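Local coordinates for uncharacterized protein (Staphylococcus aureus subsp. aureus, PDB 3H04) that is of unknown function but has an alpha/beta-hydrolase fold and a probable serine-hydrolase triad, consistent with an esterase-like enzyme, at residues I123-Y128 against F213-N218; Y221-E226 against N246-D251. One frame throughout, in Å; residues are numbered along the deposited sequence.

Contact 1 (I123-Y128 against F213-N218); sequences IDFYGY and FIAHCN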
ATOM      1  N   ILE A 123       7.316  -5.787  -2.425  1.00 15.08           N
ATOM      2  CA  ILE A 123       6.399  -6.117  -3.503  1.00 15.59           C
ATOM      3  C   ILE A 123       5.483  -4.921  -3.680  1.00 15.34           C
ATOM      4  O   ILE A 123       4.777  -4.563  -2.754  1.00 16.15           O
ATOM      5  CB  ILE A 123       5.583  -7.357  -3.212  1.00 16.54           C
ATOM      6  CG1 ILE A 123       6.512  -8.487  -2.714  1.00 20.20           C
ATOM      7  CG2 ILE A 123       4.712  -7.720  -4.452  1.00 17.41           C
ATOM      8  CD1 ILE A 123       5.834  -9.435  -1.782  1.00 23.73           C
ATOM      9  N   ASP A 124       5.543  -4.301  -4.860  1.00 15.45           N
ATOM     10  CA  ASP A 124       4.897  -3.014  -5.183  1.00 16.37           C
ATOM     11  C   ASP A 124       3.919  -3.264  -6.291  1.00 16.70           C
ATOM     12  O   ASP A 124       4.312  -3.400  -7.464  1.00 17.03           O
ATOM     13  CB  ASP A 124       5.970  -2.004  -5.620  1.00 17.32           C
ATOM     14  CG  ASP A 124       5.423  -0.741  -6.293  1.00 18.07           C
ATOM     15  OD1 ASP A 124       4.203  -0.443  -6.261  1.00 18.62           O
ATOM     16  OD2 ASP A 124       6.288  -0.040  -6.912  1.00 21.04           O
ATOM     17  N   PHE A 125       2.635  -3.371  -5.921  1.00 16.70           N
ATOM     18  CA  PHE A 125       1.574  -3.494  -6.919  1.00 15.95           C
ATOM     19  C   PHE A 125       0.989  -2.093  -7.148  1.00 16.03           C
ATOM     20  O   PHE A 125       0.391  -1.507  -6.235  1.00 15.84           O
ATOM     21  CB  PHE A 125       0.474  -4.443  -6.465  1.00 16.69           C
ATOM     22  CG  PHE A 125       0.727  -5.904  -6.733  1.00 17.48           C
ATOM     23  CD1 PHE A 125       2.011  -6.430  -6.970  1.00 15.60           C
ATOM     24  CD2 PHE A 125      -0.353  -6.775  -6.729  1.00 18.10           C
ATOM     25  CE1 PHE A 125       2.201  -7.826  -7.172  1.00 15.90           C
ATOM     26  CE2 PHE A 125      -0.180  -8.101  -6.938  1.00 19.45           C
ATOM     27  CZ  PHE A 125       1.093  -8.651  -7.162  1.00 14.31           C
ATOM     28  N   TYR A 126       1.234  -1.539  -8.341  1.00 14.27           N
ATOM     29  CA  TYR A 126       0.669  -0.278  -8.797  1.00 14.84           C
ATOM     30  C   TYR A 126       0.686   0.888  -7.796  1.00 14.68           C
ATOM     31  O   TYR A 126      -0.312   1.625  -7.651  1.00 16.37           O
ATOM     32  CB  TYR A 126      -0.713  -0.441  -9.413  1.00 14.28           C
ATOM     33  CG  TYR A 126      -1.643  -1.426  -8.734  1.00 14.73           C
ATOM     34  CD1 TYR A 126      -2.416  -1.038  -7.634  1.00 17.06           C
ATOM     35  CD2 TYR A 126      -1.685  -2.751  -9.128  1.00 12.48           C
ATOM     36  CE1 TYR A 126      -3.279  -1.949  -6.952  1.00 14.41           C
ATOM     37  CE2 TYR A 126      -2.562  -3.657  -8.472  1.00 17.06           C
ATOM     38  CZ  TYR A 126      -3.351  -3.244  -7.404  1.00 18.48           C
ATOM     39  OH  TYR A 126      -4.162  -4.128  -6.743  1.00 13.44           O
ATOM     40  N   GLY A 127       1.828   1.037  -7.137  1.00 15.03           N
ATOM     41  CA  GLY A 127       2.083   2.113  -6.199  1.00 15.78           C
ATOM     42  C   GLY A 127       3.064   3.148  -6.781  1.00 16.53           C
ATOM     43  O   GLY A 127       3.222   3.315  -8.015  1.00 15.87           O
ATOM     44  N   TYR A 128       3.695   3.839  -5.858  1.00 16.89           N
ATOM     45  CA  TYR A 128       4.482   5.009  -6.147  1.00 17.04           C
ATOM     46  C   TYR A 128       5.399   5.262  -4.975  1.00 16.13           C
ATOM     47  O   TYR A 128       5.119   4.813  -3.885  1.00 14.87           O
ATOM     48  CB  TYR A 128       3.576   6.227  -6.353  1.00 16.81           C
ATOM     49  CG  TYR A 128       2.439   6.395  -5.365  1.00 17.12           C
ATOM     50  CD1 TYR A 128       2.583   7.204  -4.246  1.00 16.43           C
ATOM     51  CD2 TYR A 128       1.229   5.709  -5.533  1.00 17.42           C
ATOM     52  CE1 TYR A 128       1.540   7.364  -3.328  1.00 19.54           C
ATOM     53  CE2 TYR A 128       0.144   5.886  -4.618  1.00 17.79           C
ATOM     54  CZ  TYR A 128       0.327   6.724  -3.542  1.00 16.87           C
ATOM     55  OH  TYR A 128      -0.654   6.891  -2.628  1.00 20.18           O
ATOM     56  N   PHE A 213       9.810  -5.975  -6.400  1.00 14.06           N
ATOM     57  CA  PHE A 213       8.946  -6.602  -7.455  1.00 13.49           C
ATOM     58  C   PHE A 213       7.865  -5.595  -7.826  1.00 13.99           C
ATOM     59  O   PHE A 213       7.173  -5.102  -6.937  1.00 15.27           O
ATOM     60  CB  PHE A 213       8.352  -7.891  -6.934  1.00 13.04           C
ATOM     61  CG  PHE A 213       7.521  -8.665  -7.940  1.00 14.65           C
ATOM     62  CD1 PHE A 213       8.050  -9.748  -8.582  1.00 15.19           C
ATOM     63  CD2 PHE A 213       6.196  -8.265  -8.238  1.00 13.69           C
ATOM     64  CE1 PHE A 213       7.297 -10.478  -9.520  1.00 15.68           C
ATOM     65  CE2 PHE A 213       5.441  -8.980  -9.168  1.00 18.39           C
ATOM     66  CZ  PHE A 213       6.002 -10.084  -9.819  1.00 14.98           C
ATOM     67  N   ILE A 214       7.708  -5.264  -9.102  1.00 14.77           N
ATOM     68  CA  ILE A 214       6.728  -4.249  -9.524  1.00 15.47           C
ATOM     69  C   ILE A 214       5.753  -4.907 -10.470  1.00 15.52           C
ATOM     70  O   ILE A 214       6.195  -5.599 -11.401  1.00 15.05           O
ATOM     71  CB  ILE A 214       7.397  -3.058 -10.203  1.00 17.00           C
ATOM     72  CG1 ILE A 214       8.467  -2.459  -9.234  1.00 19.16           C
ATOM     73  CG2 ILE A 214       6.302  -2.048 -10.698  1.00 16.56           C
ATOM     74  CD1 ILE A 214       9.478  -1.450  -9.855  1.00 20.75           C
ATOM     75  N   ALA A 215       4.433  -4.697 -10.249  1.00 15.76           N
ATOM     76  CA  ALA A 215       3.387  -5.090 -11.238  1.00 14.82           C
ATOM     77  C   ALA A 215       2.548  -3.828 -11.439  1.00 13.96           C
ATOM     78  O   ALA A 215       2.088  -3.229 -10.433  1.00 14.48           O
ATOM     79  CB  ALA A 215       2.523  -6.269 -10.748  1.00 14.68           C
ATOM     80  N   HIS A 216       2.381  -3.406 -12.673  1.00 13.34           N
ATOM     81  CA  HIS A 216       1.716  -2.173 -12.974  1.00 14.76           C
ATOM     82  C   HIS A 216       1.153  -2.180 -14.393  1.00 15.59           C
ATOM     83  O   HIS A 216       1.806  -2.608 -15.250  1.00 16.62           O
ATOM     84  CB  HIS A 216       2.701  -1.034 -12.777  1.00 15.88           C
ATOM     85  CG  HIS A 216       2.072   0.284 -12.484  1.00 15.11           C
ATOM     86  ND1 HIS A 216       2.656   1.218 -11.675  1.00 17.51           N
ATOM     87  CD2 HIS A 216       0.921   0.833 -12.917  1.00 12.11           C
ATOM     88  CE1 HIS A 216       1.891   2.281 -11.614  1.00 13.94           C
ATOM     89  NE2 HIS A 216       0.832   2.071 -12.357  1.00 19.12           N
ATOM     90  N   CYS A 217      -0.091  -1.784 -14.591  1.00 15.67           N
ATOM     91  CA  CYS A 217      -0.687  -1.721 -15.923  1.00 17.00           C
ATOM     92  C   CYS A 217      -0.198  -0.508 -16.670  1.00 17.40           C
ATOM     93  O   CYS A 217      -0.190   0.616 -16.115  1.00 13.77           O
ATOM     94  CB  CYS A 217      -2.197  -1.609 -15.812  1.00 17.23           C
ATOM     95  SG  CYS A 217      -2.924  -3.131 -15.139  1.00 19.51           S
ATOM     96  N   ASN A 218       0.163  -0.683 -17.941  1.00 16.90           N
ATOM     97  CA  ASN A 218       0.587   0.501 -18.679  1.00 19.26           C
ATOM     98  C   ASN A 218      -0.474   1.578 -18.808  1.00 18.44           C
ATOM     99  O   ASN A 218      -0.115   2.731 -18.904  1.00 18.43           O
ATOM    100  CB  ASN A 218       1.172   0.180 -20.073  1.00 20.21           C
ATOM    101  CG  ASN A 218       0.418  -0.866 -20.785  1.00 23.23           C
ATOM    102  OD1 ASN A 218      -0.807  -1.004 -20.629  1.00 27.49           O
ATOM    103  ND2 ASN A 218       1.126  -1.619 -21.609  1.00 27.38           N
TER
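Two neighbouring parallel strands of the central alpha/beta-hydrolase sheet meet where 123-125 runs beside 213-217, their short axes 4.8 Å apart and 8° from parallel. The pairing of Ile123 with Phe213, Asp124 with Ile214 and Phe125 with Ala215 rests on three backbone bonds: Asp124 N gives to Phe213 O at 2.8 Å, Ala215 N to Asp124 O at 3.1 Å, and Tyr126 N to Ala215 O at 2.8 Å. The last carries the hydrogen bonding one residue beyond strand 123-125.

Side chains alternate between the faces. Ile123, Phe125, Phe213 and Ala215 share one, where helix 256-273 packs through Val265. There the Ala215 methyl makes an off-centre, oblique CH-pi contact with the Phe125 ring, CB to Phe125 CD1 3.8 Å, while Phe125 CE1 reaches Phe213 CE2 at 4.0 Å. On the other face Asp124 and Ile214 run alongside each other in one direction. The Asp124 carboxylate swings forward beside its own carbonyl carbon (chi1 166°), and OD1 accepts from Gly127 N at 2.9 Å, an Asx motif that ties down the turn leaving the strand.

Past the strand pairing, Tyr126 CA sits over one face of the His216 imidazole, 3.9 Å from its centroid. Both nitrogens of that ring are engaged, ND1 with Ser228 OG and NE2 with Val223 O, which fixes the ring's rotation against the turn. Tyr126 OH bonds to Asp251. In the alpha/beta-hydrolase fold the loops at the C-terminal ends of such parallel strands carry the catalytic residues, consistent with Asp220 following strand 212-217 here.

Contact 2 (Y221-E226 against N246-D251); sequences YDVPVE and NEHDFD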
ATOM      1  N   TYR A 221      -5.061   4.376 -14.970  1.00 17.76           N
ATOM      2  CA  TYR A 221      -5.691   5.708 -14.922  1.00 19.25           C
ATOM      3  C   TYR A 221      -5.598   6.388 -13.532  1.00 18.88           C
ATOM      4  O   TYR A 221      -5.897   7.574 -13.411  1.00 17.84           O
ATOM      5  CB  TYR A 221      -7.194   5.579 -15.287  1.00 19.56           C
ATOM      6  CG  TYR A 221      -7.914   4.512 -14.456  1.00 20.78           C
ATOM      7  CD1 TYR A 221      -8.307   4.769 -13.136  1.00 23.49           C
ATOM      8  CD2 TYR A 221      -8.149   3.243 -14.966  1.00 20.34           C
ATOM      9  CE1 TYR A 221      -8.897   3.820 -12.390  1.00 23.94           C
ATOM     10  CE2 TYR A 221      -8.746   2.266 -14.209  1.00 22.36           C
ATOM     11  CZ  TYR A 221      -9.131   2.565 -12.919  1.00 25.19           C
ATOM     12  OH  TYR A 221      -9.714   1.601 -12.142  1.00 24.19           O
ATOM     13  N   ASP A 222      -5.173   5.651 -12.506  1.00 17.68           N
ATOM     14  CA  ASP A 222      -5.155   6.133 -11.117  1.00 18.02           C
ATOM     15  C   ASP A 222      -3.728   6.534 -10.650  1.00 18.42           C
ATOM     16  O   ASP A 222      -3.507   7.645 -10.119  1.00 17.54           O
ATOM     17  CB  ASP A 222      -5.726   5.032 -10.212  1.00 18.24           C
ATOM     18  CG  ASP A 222      -5.791   5.461  -8.717  1.00 18.31           C
ATOM     19  OD1 ASP A 222      -6.848   5.891  -8.236  1.00 20.82           O
ATOM     20  OD2 ASP A 222      -4.770   5.351  -8.020  1.00 23.45           O
ATOM     21  N   VAL A 223      -2.762   5.642 -10.904  1.00 16.51           N
ATOM     22  CA  VAL A 223      -1.357   5.852 -10.625  1.00 16.17           C
ATOM     23  C   VAL A 223      -0.632   5.649 -11.962  1.00 16.14           C
ATOM     24  O   VAL A 223      -0.600   4.562 -12.469  1.00 18.24           O
ATOM     25  CB  VAL A 223      -0.760   4.812  -9.658  1.00 15.61           C
ATOM     26  CG1 VAL A 223       0.749   5.056  -9.492  1.00 13.54           C
ATOM     27  CG2 VAL A 223      -1.450   4.857  -8.335  1.00 14.83           C
ATOM     28  N   PRO A 224      -0.102   6.692 -12.535  1.00 16.23           N
ATOM     29  CA  PRO A 224       0.552   6.490 -13.820  1.00 17.74           C
ATOM     30  C   PRO A 224       1.698   5.434 -13.770  1.00 16.99           C
ATOM     31  O   PRO A 224       2.447   5.382 -12.804  1.00 15.14           O
ATOM     32  CB  PRO A 224       1.163   7.859 -14.112  1.00 18.18           C
ATOM     33  CG  PRO A 224       0.475   8.782 -13.305  1.00 19.52           C
ATOM     34  CD  PRO A 224       0.012   8.082 -12.064  1.00 17.24           C
ATOM     35  N   VAL A 225       1.835   4.625 -14.824  1.00 17.92           N
ATOM     36  CA  VAL A 225       2.921   3.634 -14.889  1.00 16.84           C
ATOM     37  C   VAL A 225       4.318   4.282 -14.794  1.00 17.37           C
ATOM     38  O   VAL A 225       5.272   3.666 -14.348  1.00 15.63           O
ATOM     39  CB  VAL A 225       2.796   2.751 -16.190  1.00 17.17           C
ATOM     40  CG1 VAL A 225       3.095   3.581 -17.444  1.00 16.71           C
ATOM     41  CG2 VAL A 225       3.712   1.534 -16.059  1.00 16.86           C
ATOM     42  N   GLU A 226       4.434   5.542 -15.197  1.00 16.71           N
ATOM     43  CA  GLU A 226       5.677   6.280 -14.925  1.00 17.38           C
ATOM     44  C   GLU A 226       6.168   6.283 -13.475  1.00 16.61           C
ATOM     45  O   GLU A 226       7.387   6.440 -13.237  1.00 15.60           O
ATOM     46  CB  GLU A 226       5.634   7.723 -15.491  1.00 18.25           C
ATOM     47  CG  GLU A 226       5.567   7.760 -17.002  1.00 20.95           C
ATOM     48  CD  GLU A 226       4.111   7.754 -17.588  1.00 22.43           C
ATOM     49  OE1 GLU A 226       3.125   7.355 -16.923  1.00 21.61           O
ATOM     50  OE2 GLU A 226       3.965   8.164 -18.753  1.00 30.36           O
ATOM     51  N   ASN A 246      -5.781  -1.328 -19.449  1.00 19.37           N
ATOM     52  CA  ASN A 246      -6.129   0.009 -19.029  1.00 20.02           C
ATOM     53  C   ASN A 246      -6.844  -0.121 -17.705  1.00 20.43           C
ATOM     54  O   ASN A 246      -7.997   0.223 -17.601  1.00 21.27           O
ATOM     55  CB  ASN A 246      -7.001   0.709 -20.066  1.00 19.92           C
ATOM     56  CG  ASN A 246      -6.251   0.963 -21.351  1.00 23.65           C
ATOM     57  OD1 ASN A 246      -5.046   1.157 -21.328  1.00 24.47           O
ATOM     58  ND2 ASN A 246      -6.948   0.927 -22.478  1.00 26.08           N
ATOM     59  N   GLU A 247      -6.149  -0.667 -16.712  1.00 20.55           N
ATOM     60  CA  GLU A 247      -6.729  -0.939 -15.396  1.00 21.01           C
ATOM     61  C   GLU A 247      -5.775  -0.458 -14.323  1.00 19.91           C
ATOM     62  O   GLU A 247      -4.620  -0.105 -14.626  1.00 18.55           O
ATOM     63  CB  GLU A 247      -6.945  -2.441 -15.240  1.00 22.41           C
ATOM     64  CG  GLU A 247      -8.035  -3.025 -16.138  1.00 25.06           C
ATOM     65  CD  GLU A 247      -8.185  -4.529 -15.963  1.00 28.95           C
ATOM     66  OE1 GLU A 247      -7.807  -5.037 -14.898  1.00 30.81           O
ATOM     67  OE2 GLU A 247      -8.682  -5.214 -16.877  1.00 32.33           O
ATOM     68  N   HIS A 248      -6.252  -0.399 -13.076  1.00 18.34           N
ATOM     69  CA  HIS A 248      -5.385  -0.029 -11.938  1.00 18.99           C
ATOM     70  C   HIS A 248      -5.166  -1.342 -11.201  1.00 18.66           C
ATOM     71  O   HIS A 248      -4.113  -1.984 -11.373  1.00 18.42           O
ATOM     72  CB  HIS A 248      -6.046   1.091 -11.077  1.00 17.99           C
ATOM     73  CG  HIS A 248      -5.303   1.442  -9.807  1.00 19.98           C
ATOM     74  ND1 HIS A 248      -3.952   1.749  -9.778  1.00 19.49           N
ATOM     75  CD2 HIS A 248      -5.720   1.472  -8.511  1.00 21.59           C
ATOM     76  CE1 HIS A 248      -3.593   2.029  -8.531  1.00 17.77           C
ATOM     77  NE2 HIS A 248      -4.644   1.852  -7.746  1.00 15.94           N
ATOM     78  N   ASP A 249      -6.189  -1.796 -10.478  1.00 17.60           N
ATOM     79  CA  ASP A 249      -6.117  -3.056  -9.716  1.00 19.27           C
ATOM     80  C   ASP A 249      -6.454  -4.268 -10.604  1.00 19.65           C
ATOM     81  O   ASP A 249      -7.568  -4.840 -10.604  1.00 18.70           O
ATOM     82  CB  ASP A 249      -6.917  -2.970  -8.395  1.00 21.60           C
ATOM     83  CG  ASP A 249      -8.368  -2.520  -8.595  1.00 25.46           C
ATOM     84  OD1 ASP A 249      -8.623  -1.732  -9.548  1.00 22.20           O
ATOM     85  OD2 ASP A 249      -9.250  -3.000  -7.831  1.00 23.03           O
ATOM     86  N   PHE A 250      -5.452  -4.648 -11.385  1.00 18.25           N
ATOM     87  CA  PHE A 250      -5.601  -5.728 -12.367  1.00 19.85           C
ATOM     88  C   PHE A 250      -5.964  -7.069 -11.706  1.00 20.25           C
ATOM     89  O   PHE A 250      -6.471  -7.963 -12.380  1.00 18.57           O
ATOM     90  CB  PHE A 250      -4.287  -5.926 -13.168  1.00 20.28           C
ATOM     91  CG  PHE A 250      -3.098  -6.323 -12.312  1.00 22.73           C
ATOM     92  CD1 PHE A 250      -2.864  -7.670 -11.971  1.00 22.07           C
ATOM     93  CD2 PHE A 250      -2.204  -5.375 -11.861  1.00 22.22           C
ATOM     94  CE1 PHE A 250      -1.794  -8.026 -11.166  1.00 18.96           C
ATOM     95  CE2 PHE A 250      -1.121  -5.734 -11.047  1.00 20.43           C
ATOM     96  CZ  PHE A 250      -0.918  -7.047 -10.692  1.00 20.44           C
ATOM     97  N   ASP A 251      -5.661  -7.169 -10.404  1.00 19.75           N
ATOM     98  CA  ASP A 251      -5.913  -8.342  -9.570  1.00 20.70           C
ATOM     99  C   ASP A 251      -7.193  -8.248  -8.769  1.00 21.52           C
ATOM    100  O   ASP A 251      -7.401  -9.015  -7.836  1.00 20.98           O
ATOM    101  CB  ASP A 251      -4.733  -8.573  -8.616  1.00 20.06           C
ATOM    102  CG  ASP A 251      -4.495  -7.392  -7.648  1.00 19.11           C
ATOM    103  OD1 ASP A 251      -4.862  -6.219  -7.958  1.00 17.16           O
ATOM    104  OD2 ASP A 251      -3.865  -7.647  -6.601  1.00 17.46           O
TER
HETATM  105  O   HOH W   1      -9.012  -0.875 -12.629  1.00 27.82           O
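A single water is gripped by three groups between the loops: it lies 2.6 Å from Tyr221 OH, accepts from His248 N at 2.8 Å, and donates a longer bond to Asp249 OD1 at 3.2 Å. It thus bridges the two segments, between which no direct hydrogen bond forms. Asp249 OD1 has a second partner in Arg252.

The Tyr221 ring reaches across to the backbone of 246-248. Its CE2 comes within 3.8 Å of His248 N, and Asn246 O comes in at the rim, almost level with the ring. With CG set between the backbone N and the carbonyl carbon (chi1 52°), the phenol is directed to the backbone of 246-248, roughly perpendicular to the side chain of His248.

His248 is the centre of the contact. Its geometry fits the histidine of a Ser-His-Asp triad: ND1 bonds to Asp220 OD2 and NE2 to Ser104 OG, with Ser104 on a probable nucleophile elbow. Bonds at both nitrogens fix the rotation of the imidazole, and residues of 221-226 pack against it. Asp222 CB lies over one ring face, 3.7 Å from the centroid and 14° off the ring normal, a CH-pi contact. The carboxylate follows over the same face, its plane 31° from the ring plane, and OD2 stands 3.5 Å from His248 NE2 above the ring without a hydrogen bond. Asp222 OD1 instead accepts from the hydroxyls of Tyr143 and Tyr176, which anchor the carboxylate. Val223 completes the packing obliquely, its CG2 meeting His248 CE1 at 3.6 Å.

From the N terminus, strand 121-125 enters contact 1, whose partner 213-218 follows after 84 residues that are rich in helix and hold a single strand residue. Contact 1 therefore closes a long excursion between two adjacent strands of the sheet. Contact 2 opens only afterwards: 221-226 meets 246-251 across 19 residues that take in most of helix 226-232 and all of strand 238-243. The two loops run in series, neither nesting nor crossing, yet the contact centres lie 8 Å apart. Gly127 O packs on Val223 CG1 and Cys217 CB on Glu247 O, so the C-terminal ends of strands 121-125 and 212-217 are tied to both loops of the probable catalytic site.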